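PDB 3MYR: nickel-dependent hydrogenase large subunit from Allochromatium vinosum, which catalyses the oxidation of molecular hydrogen, passing the electrons to an acceptor, at a nickel-iron centre held by the large subunit of a heterodimer. Local coordinates for residues 131-134 and 135-138; 177-181 and 182-186; 255-258 and 259-263. One frame throughout, in Å; residues are numbered along the deposited sequence.

Contact 1: 131-134 and 135-138; sequences SELA and QSIS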
loop_
_atom_site.group_PDB
_atom_site.type_symbol
_atom_site.label_atom_id
_atom_site.label_comp_id
_atom_site.label_asym_id
_atom_site.label_seq_id
_atom_site.Cartn_x
_atom_site.Cartn_y
_atom_site.Cartn_z
ATOM N N SER B 131 -10.698 16.549 -26.856
ATOM C CA SER B 131 -10.370 17.846 -26.291
ATOM C C SER B 131 -11.638 18.610 -25.876
ATOM O O SER B 131 -11.690 19.122 -24.765
ATOM C CB SER B 131 -9.577 18.654 -27.321
ATOM O OG SER B 131 -9.427 19.980 -26.896
ATOM N N GLU B 132 -12.671 18.646 -26.742
ATOM C CA GLU B 132 -13.951 19.300 -26.357
ATOM C C GLU B 132 -14.551 18.690 -25.090
ATOM O O GLU B 132 -15.034 19.419 -24.226
ATOM C CB GLU B 132 -14.996 19.297 -27.511
ATOM C CG GLU B 132 -14.509 19.981 -28.746
ATOM C CD GLU B 132 -14.490 21.526 -28.647
ATOM O OE1 GLU B 132 -14.172 22.191 -29.665
ATOM O OE2 GLU B 132 -14.896 22.061 -27.584
ATOM N N LEU B 133 -14.539 17.359 -24.981
ATOM C CA LEU B 133 -15.099 16.723 -23.846
ATOM C C LEU B 133 -14.273 17.073 -22.616
ATOM O O LEU B 133 -14.836 17.469 -21.573
ATOM C CB LEU B 133 -14.986 15.230 -24.040
ATOM C CG LEU B 133 -15.864 14.245 -23.279
ATOM C CD1 LEU B 133 -15.220 12.940 -22.826
ATOM C CD2 LEU B 133 -17.238 14.756 -22.441
ATOM N N ALA B 134 -12.949 16.900 -22.704
ATOM C CA ALA B 134 -12.107 17.222 -21.516
ATOM C C ALA B 134 -12.355 18.625 -21.070
ATOM O O ALA B 134 -12.414 18.902 -19.868
ATOM C CB ALA B 134 -10.679 17.077 -21.845
ATOM N N GLN B 135 -12.514 19.538 -22.031
ATOM C CA GLN B 135 -12.649 20.936 -21.703
ATOM C C GLN B 135 -14.058 21.260 -21.189
ATOM O O GLN B 135 -14.222 22.241 -20.485
ATOM C CB GLN B 135 -12.284 21.796 -22.934
ATOM C CG GLN B 135 -10.743 21.758 -23.144
ATOM C CD GLN B 135 -10.254 22.486 -24.450
ATOM O OE1 GLN B 135 -9.058 22.484 -24.768
ATOM N NE2 GLN B 135 -11.179 23.128 -25.156
ATOM N N SER B 136 -15.066 20.419 -21.519
ATOM C CA SER B 136 -16.438 20.712 -21.077
ATOM C C SER B 136 -16.535 20.295 -19.601
ATOM O O SER B 136 -17.457 20.719 -18.897
ATOM C CB SER B 136 -17.469 19.906 -21.871
ATOM O OG SER B 136 -17.355 18.540 -21.463
ATOM N N ILE B 137 -15.578 19.496 -19.132
ATOM C CA ILE B 137 -15.640 19.121 -17.717
ATOM C C ILE B 137 -14.639 19.748 -16.768
ATOM O O ILE B 137 -14.796 19.616 -15.599
ATOM C CB ILE B 137 -15.705 17.558 -17.441
ATOM C CG1 ILE B 137 -14.410 16.874 -17.750
ATOM C CG2 ILE B 137 -16.818 16.889 -18.215
ATOM C CD1 ILE B 137 -14.364 15.482 -17.192
ATOM N N SER B 138 -13.584 20.392 -17.251
ATOM C CA SER B 138 -12.516 20.759 -16.346
ATOM C C SER B 138 -11.689 21.862 -16.935
ATOM O O SER B 138 -11.569 22.019 -18.170
ATOM C CB SER B 138 -11.623 19.529 -16.116
ATOM O OG SER B 138 -10.538 19.843 -15.314
#

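Contact 2: 177-181 and 182-186; sequences YRLPP and EANLM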
loop_
_atom_site.group_PDB
_atom_site.type_symbol
_atom_site.label_atom_id
_atom_site.label_comp_id
_atom_site.label_asym_id
_atom_site.label_seq_id
_atom_site.Cartn_x
_atom_site.Cartn_y
_atom_site.Cartn_z
ATOM N N TYR B 177 -18.291 -2.487 -21.138
ATOM C CA TYR B 177 -17.634 -1.165 -21.411
ATOM C C TYR B 177 -18.573 -0.234 -22.162
ATOM O O TYR B 177 -19.090 -0.612 -23.201
ATOM C CB TYR B 177 -16.335 -1.333 -22.212
ATOM C CG TYR B 177 -15.168 -1.915 -21.445
ATOM C CD1 TYR B 177 -14.600 -3.125 -21.842
ATOM C CD2 TYR B 177 -14.549 -1.178 -20.397
ATOM C CE1 TYR B 177 -13.455 -3.634 -21.189
ATOM C CE2 TYR B 177 -13.410 -1.631 -19.755
ATOM C CZ TYR B 177 -12.860 -2.874 -20.162
ATOM O OH TYR B 177 -11.771 -3.344 -19.474
ATOM N N ARG B 178 -18.841 0.951 -21.620
ATOM C CA ARG B 178 -19.897 1.773 -22.197
ATOM C C ARG B 178 -19.441 3.173 -22.651
ATOM O O ARG B 178 -20.202 3.868 -23.337
ATOM C CB ARG B 178 -21.084 1.904 -21.217
ATOM C CG ARG B 178 -21.693 0.567 -20.594
ATOM C CD ARG B 178 -22.904 1.066 -19.805
ATOM N NE ARG B 178 -23.337 0.541 -18.490
ATOM C CZ ARG B 178 -23.656 -0.695 -18.323
ATOM N NH1 ARG B 178 -24.095 -1.151 -17.161
ATOM N NH2 ARG B 178 -23.408 -1.513 -19.346
ATOM N N LEU B 179 -18.266 3.631 -22.199
ATOM C CA LEU B 179 -17.768 4.982 -22.581
ATOM C C LEU B 179 -17.569 5.145 -24.086
ATOM O O LEU B 179 -17.057 4.247 -24.751
ATOM C CB LEU B 179 -16.445 5.342 -21.843
ATOM C CG LEU B 179 -16.412 5.244 -20.328
ATOM C CD1 LEU B 179 -14.952 5.631 -19.805
ATOM C CD2 LEU B 179 -17.478 6.142 -19.704
ATOM N N PRO B 180 -17.849 6.327 -24.606
ATOM C CA PRO B 180 -17.466 6.638 -25.999
ATOM C C PRO B 180 -15.914 6.686 -26.146
ATOM O O PRO B 180 -15.197 6.904 -25.162
ATOM C CB PRO B 180 -18.057 8.058 -26.238
ATOM C CG PRO B 180 -18.036 8.695 -24.839
ATOM C CD PRO B 180 -18.321 7.511 -23.858
ATOM N N PRO B 181 -15.400 6.425 -27.368
ATOM C CA PRO B 181 -13.933 6.508 -27.643
ATOM C C PRO B 181 -13.254 7.737 -27.009
ATOM O O PRO B 181 -12.202 7.580 -26.372
ATOM C CB PRO B 181 -13.871 6.625 -29.155
ATOM C CG PRO B 181 -15.098 5.715 -29.652
ATOM C CD PRO B 181 -16.205 6.087 -28.568
ATOM N N GLU B 182 -13.875 8.925 -27.146
ATOM C CA GLU B 182 -13.362 10.185 -26.556
ATOM C C GLU B 182 -13.143 10.104 -25.044
ATOM O O GLU B 182 -12.131 10.592 -24.534
ATOM C CB GLU B 182 -14.332 11.360 -26.870
ATOM C CG GLU B 182 -14.295 11.768 -28.341
ATOM C CD GLU B 182 -14.860 10.657 -29.308
ATOM O OE1 GLU B 182 -14.329 10.587 -30.503
ATOM O OE2 GLU B 182 -15.782 9.848 -28.830
ATOM N N ALA B 183 -14.110 9.546 -24.299
ATOM C CA ALA B 183 -13.940 9.469 -22.868
ATOM C C ALA B 183 -12.817 8.467 -22.554
ATOM O O ALA B 183 -12.061 8.645 -21.592
ATOM C CB ALA B 183 -15.283 9.042 -22.167
ATOM N N ASN B 184 -12.726 7.386 -23.335
ATOM C CA ASN B 184 -11.647 6.422 -23.065
ATOM C C ASN B 184 -10.292 7.079 -23.269
ATOM O O ASN B 184 -9.361 6.841 -22.479
ATOM C CB ASN B 184 -11.781 5.179 -23.950
ATOM C CG ASN B 184 -13.001 4.291 -23.547
ATOM O OD1 ASN B 184 -13.140 3.949 -22.387
ATOM N ND2 ASN B 184 -13.808 3.869 -24.516
ATOM N N LEU B 185 -10.139 7.858 -24.359
ATOM C CA LEU B 185 -8.829 8.472 -24.653
ATOM C C LEU B 185 -8.481 9.489 -23.562
ATOM O O LEU B 185 -7.365 9.503 -23.079
ATOM C CB LEU B 185 -8.802 9.121 -26.085
ATOM C CG LEU B 185 -7.467 9.800 -26.489
ATOM C CD1 LEU B 185 -6.222 8.831 -26.320
ATOM C CD2 LEU B 185 -7.558 10.400 -27.925
ATOM N N MET B 186 -9.483 10.219 -23.058
ATOM C CA MET B 186 -9.269 11.192 -22.044
ATOM C C MET B 186 -8.739 10.509 -20.756
ATOM O O MET B 186 -7.791 10.976 -20.124
ATOM C CB MET B 186 -10.573 11.919 -21.736
ATOM C CG MET B 186 -10.425 12.966 -20.619
ATOM S SD MET B 186 -12.033 13.828 -20.268
ATOM C CE MET B 186 -12.765 12.598 -19.186
HETATM O O HOH W 1 -15.857 2.004 -21.484
HETATM O O HOH W 2 -15.905 1.781 -24.181
#

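Contact 3: 255-258 and 259-263; sequences QVYV and PDTLA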
loop_
_atom_site.group_PDB
_atom_site.type_symbol
_atom_site.label_atom_id
_atom_site.label_comp_id
_atom_site.label_asym_id
_atom_site.label_seq_id
_atom_site.Cartn_x
_atom_site.Cartn_y
_atom_site.Cartn_z
ATOM N N GLN B 255 -9.185 19.115 -10.465
ATOM C CA GLN B 255 -9.306 19.311 -11.886
ATOM C C GLN B 255 -9.192 18.008 -12.654
ATOM O O GLN B 255 -9.522 17.995 -13.829
ATOM C CB GLN B 255 -8.162 20.244 -12.400
ATOM C CG GLN B 255 -8.351 21.703 -11.876
ATOM C CD GLN B 255 -7.448 22.724 -12.571
ATOM O OE1 GLN B 255 -6.484 22.390 -13.241
ATOM N NE2 GLN B 255 -7.761 23.970 -12.391
ATOM N N VAL B 256 -8.566 16.974 -12.097
ATOM C CA VAL B 256 -8.442 15.757 -12.901
ATOM C C VAL B 256 -9.282 14.601 -12.266
ATOM O O VAL B 256 -10.212 14.099 -12.877
ATOM C CB VAL B 256 -6.953 15.315 -13.081
ATOM C CG1 VAL B 256 -6.817 14.082 -13.955
ATOM C CG2 VAL B 256 -6.069 16.501 -13.636
ATOM N N TYR B 257 -8.932 14.188 -11.055
ATOM C CA TYR B 257 -9.520 13.007 -10.435
ATOM C C TYR B 257 -11.066 13.178 -10.196
ATOM O O TYR B 257 -11.852 12.359 -10.609
ATOM C CB TYR B 257 -8.799 12.796 -9.107
ATOM C CG TYR B 257 -9.327 11.659 -8.229
ATOM C CD1 TYR B 257 -9.999 10.556 -8.781
ATOM C CD2 TYR B 257 -9.098 11.660 -6.843
ATOM C CE1 TYR B 257 -10.460 9.517 -7.964
ATOM C CE2 TYR B 257 -9.514 10.618 -6.024
ATOM C CZ TYR B 257 -10.201 9.553 -6.593
ATOM O OH TYR B 257 -10.639 8.526 -5.761
ATOM N N VAL B 258 -11.488 14.213 -9.465
ATOM C CA VAL B 258 -12.890 14.282 -9.149
ATOM C C VAL B 258 -13.767 14.454 -10.424
ATOM O O VAL B 258 -14.799 13.809 -10.522
ATOM C CB VAL B 258 -13.185 15.404 -8.118
ATOM C CG1 VAL B 258 -14.689 15.575 -7.902
ATOM C CG2 VAL B 258 -12.441 15.144 -6.829
ATOM N N PRO B 259 -13.424 15.390 -11.352
ATOM C CA PRO B 259 -14.331 15.510 -12.508
ATOM C C PRO B 259 -14.374 14.221 -13.394
ATOM O O PRO B 259 -15.450 13.877 -13.929
ATOM C CB PRO B 259 -13.744 16.705 -13.304
ATOM C CG PRO B 259 -12.996 17.523 -12.233
ATOM C CD PRO B 259 -12.359 16.425 -11.382
ATOM N N ASP B 260 -13.251 13.490 -13.482
ATOM C CA ASP B 260 -13.219 12.218 -14.255
ATOM C C ASP B 260 -14.095 11.201 -13.581
ATOM O O ASP B 260 -14.855 10.545 -14.245
ATOM C CB ASP B 260 -11.824 11.580 -14.307
ATOM C CG ASP B 260 -10.890 12.260 -15.313
ATOM O OD1 ASP B 260 -11.300 13.226 -16.011
ATOM O OD2 ASP B 260 -9.731 11.815 -15.412
ATOM N N THR B 261 -14.041 11.120 -12.258
ATOM C CA THR B 261 -14.898 10.142 -11.545
ATOM C C THR B 261 -16.393 10.437 -11.830
ATOM O O THR B 261 -17.182 9.516 -12.093
ATOM C CB THR B 261 -14.634 10.227 -10.006
ATOM O OG1 THR B 261 -13.265 9.875 -9.769
ATOM C CG2 THR B 261 -15.463 9.231 -9.278
ATOM N N LEU B 262 -16.765 11.719 -11.760
ATOM C CA LEU B 262 -18.155 12.097 -11.994
ATOM C C LEU B 262 -18.598 11.870 -13.441
ATOM O O LEU B 262 -19.669 11.304 -13.637
ATOM C CB LEU B 262 -18.487 13.546 -11.544
ATOM C CG LEU B 262 -18.166 13.893 -10.070
ATOM C CD1 LEU B 262 -18.487 15.397 -9.738
ATOM C CD2 LEU B 262 -18.843 12.988 -9.082
ATOM N N ALA B 263 -17.792 12.283 -14.431
ATOM C CA ALA B 263 -18.126 12.087 -15.845
ATOM C C ALA B 263 -18.271 10.574 -16.144
ATOM O O ALA B 263 -19.217 10.181 -16.814
ATOM C CB ALA B 263 -17.067 12.686 -16.770
HETATM O O HOH W 3 -11.082 15.854 -15.658
#

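Contact 1: 131-134 and 135-138
Between Ser-131 and Gln-135 the backbone still makes an ordinary alpha-helical bond, Gln-135 N donating to Ser-131 O at 2.9 Å, but one residue later the pattern changes. Ser-136 N bonds only weakly to Glu-132 O and also donates to Leu-133 O, three residues back, while Ile-137 N makes only weak bonds, to Leu-133 O and Ala-134 O. This mixture of i-4 and i-3 bonds marks a last turn that tightens before Ser-138 leaves helical geometry.

Leu-133 O shows how a helix end can reuse one acceptor. Ser-136 OG lies between its own backbone N and carbonyl carbon (chi1 71°), a rotation that turns the hydroxyl back to donate to Leu-133 O over 2.7 Å, only slightly tilted from the carbonyl plane. Ser-136 N, 3.0 Å from the same Leu-133 O, comes instead from above that plane, 68° out of it. On another side of the helix the extended chain of Gln-135 passes close to Ser-131 O, which lies 3.2 Å from Gln-135 CG. Ser-131 OG is 3.3 Å from Gln-135 OE1, and these polar ends share a partner: Ser-143 O pairs with Ser-131 OG, and Ser-143 OG with Gln-135 OE1.

Ser-131 and Ala-134 touch Phe-148 of helix 145-160; Ala-134 also meets helix 181-201, as do Leu-133 and Ile-137, and Ile-137 reaches helix 236-265 too.

Contact 2: 177-181 and 182-186
Asn-184 folds back on Leu-179, Pro-180 and Pro-181, and its side chain, followed outward, meets all three. Asn-184 CB starts 3.4 Å from Pro-181 O. With CG anti to the carbonyl carbon and beside the backbone N (chi1 -70°), the amide is carried back towards the chain leading into the helix, where Asn-184 CG comes 3.8 Å from Pro-180 O. Asn-184 OD1 rests 3.6 Å from Leu-179 CB and accepts from Asp-118 N, and weakly from a water that also accepts from Leu-179 N. Asn-184 ND2 donates over 3.0 Å to a second water, which in turn donates to Leu-179 O at 2.8 Å; Ser-121 OG is a further, weak partner of ND2.

Pro-180 occupies the N-cap, and its carbonyl accepts from Asn-184 N, nearly along the C=O axis, with a weak addition from Ala-183 N. Ala-183 CB packs against Pro-180 CD at 3.8 Å and also against Leu-179 CB. Glu-182, bent at chi2, crosses Pro-181 at a slant, Glu-182 OE2 lying 3.8 Å from Pro-181 CB, while OE1 accepts from Asp-126 N.

The helix start is held by the Pro-180 and Pro-181 carbonyls and by apolar contacts; Asp-118 N on OD1 and the water accepting from ND2 probably fix which way the buried amide is turned.

Contact 3: 255-258 and 259-263
Thr-261 sets OG1 anti to its carbonyl carbon and beside the backbone N (chi1 -62°), curling the hydroxyl back to Tyr-257, whose ring is swung towards it by a chi1 of 176°. Thr-261 OG1 donates to Tyr-257 O at 3.0 Å from above the carbonyl plane, while Thr-261 N also bonds to that oxygen, from a more end-on direction. Thr-261 OG1 lies 3.4 Å from Tyr-257 CE1 as well, approaching the ring obliquely.

Asp-260 carries its carboxylate back over the preceding turn: Asp-260 CG is 3.1 Å from Val-256 O, which is bonded to Asp-260 N. OD2 accepts from Tyr-109 OH, and a water sits 2.7 Å from Asp-260 OD1, close to Gln-255 O as well. If an alanine stood at Asp-260, the Tyr-109 hydroxyl would probably lose its acceptor and the water would be held less firmly.

Pro-259 has no N-H to offer the turn before, and Pro-259 CD packs 3.5 Å from Val-258 CB. The outcome is a proline-kinked helix with a wider, pi-type turn just ahead of the proline, and beyond it the threonine hydroxyl bonded to the i-4 carbonyl, as is common for threonine within helices.

The three contacts mark three helices that meet on one flank of the chain. Met-186 from contact 2 lies among them all, with Met-186 SD 3.6 Å from Ala-134 CA in contact 1 and Met-186 CE 3.6 Å from Asp-260 OD1 in contact 3. Ile-137 is the counterpart in contact 1: Ile-137 CD1 packs 3.9 Å from both Met-186 CE and Ala-263 CB. Contacts 1 and 3 are the nearest pair, with centres about 11 Å apart, and are joined by a probable hydrogen bond, 2.6 Å between Ser-138 OG and Gln-255 O. All three lie away from the metal sites; the side chain of Tyr-257 is about 13 Å from the bound NFV, the Ni-Fe oxidized active center.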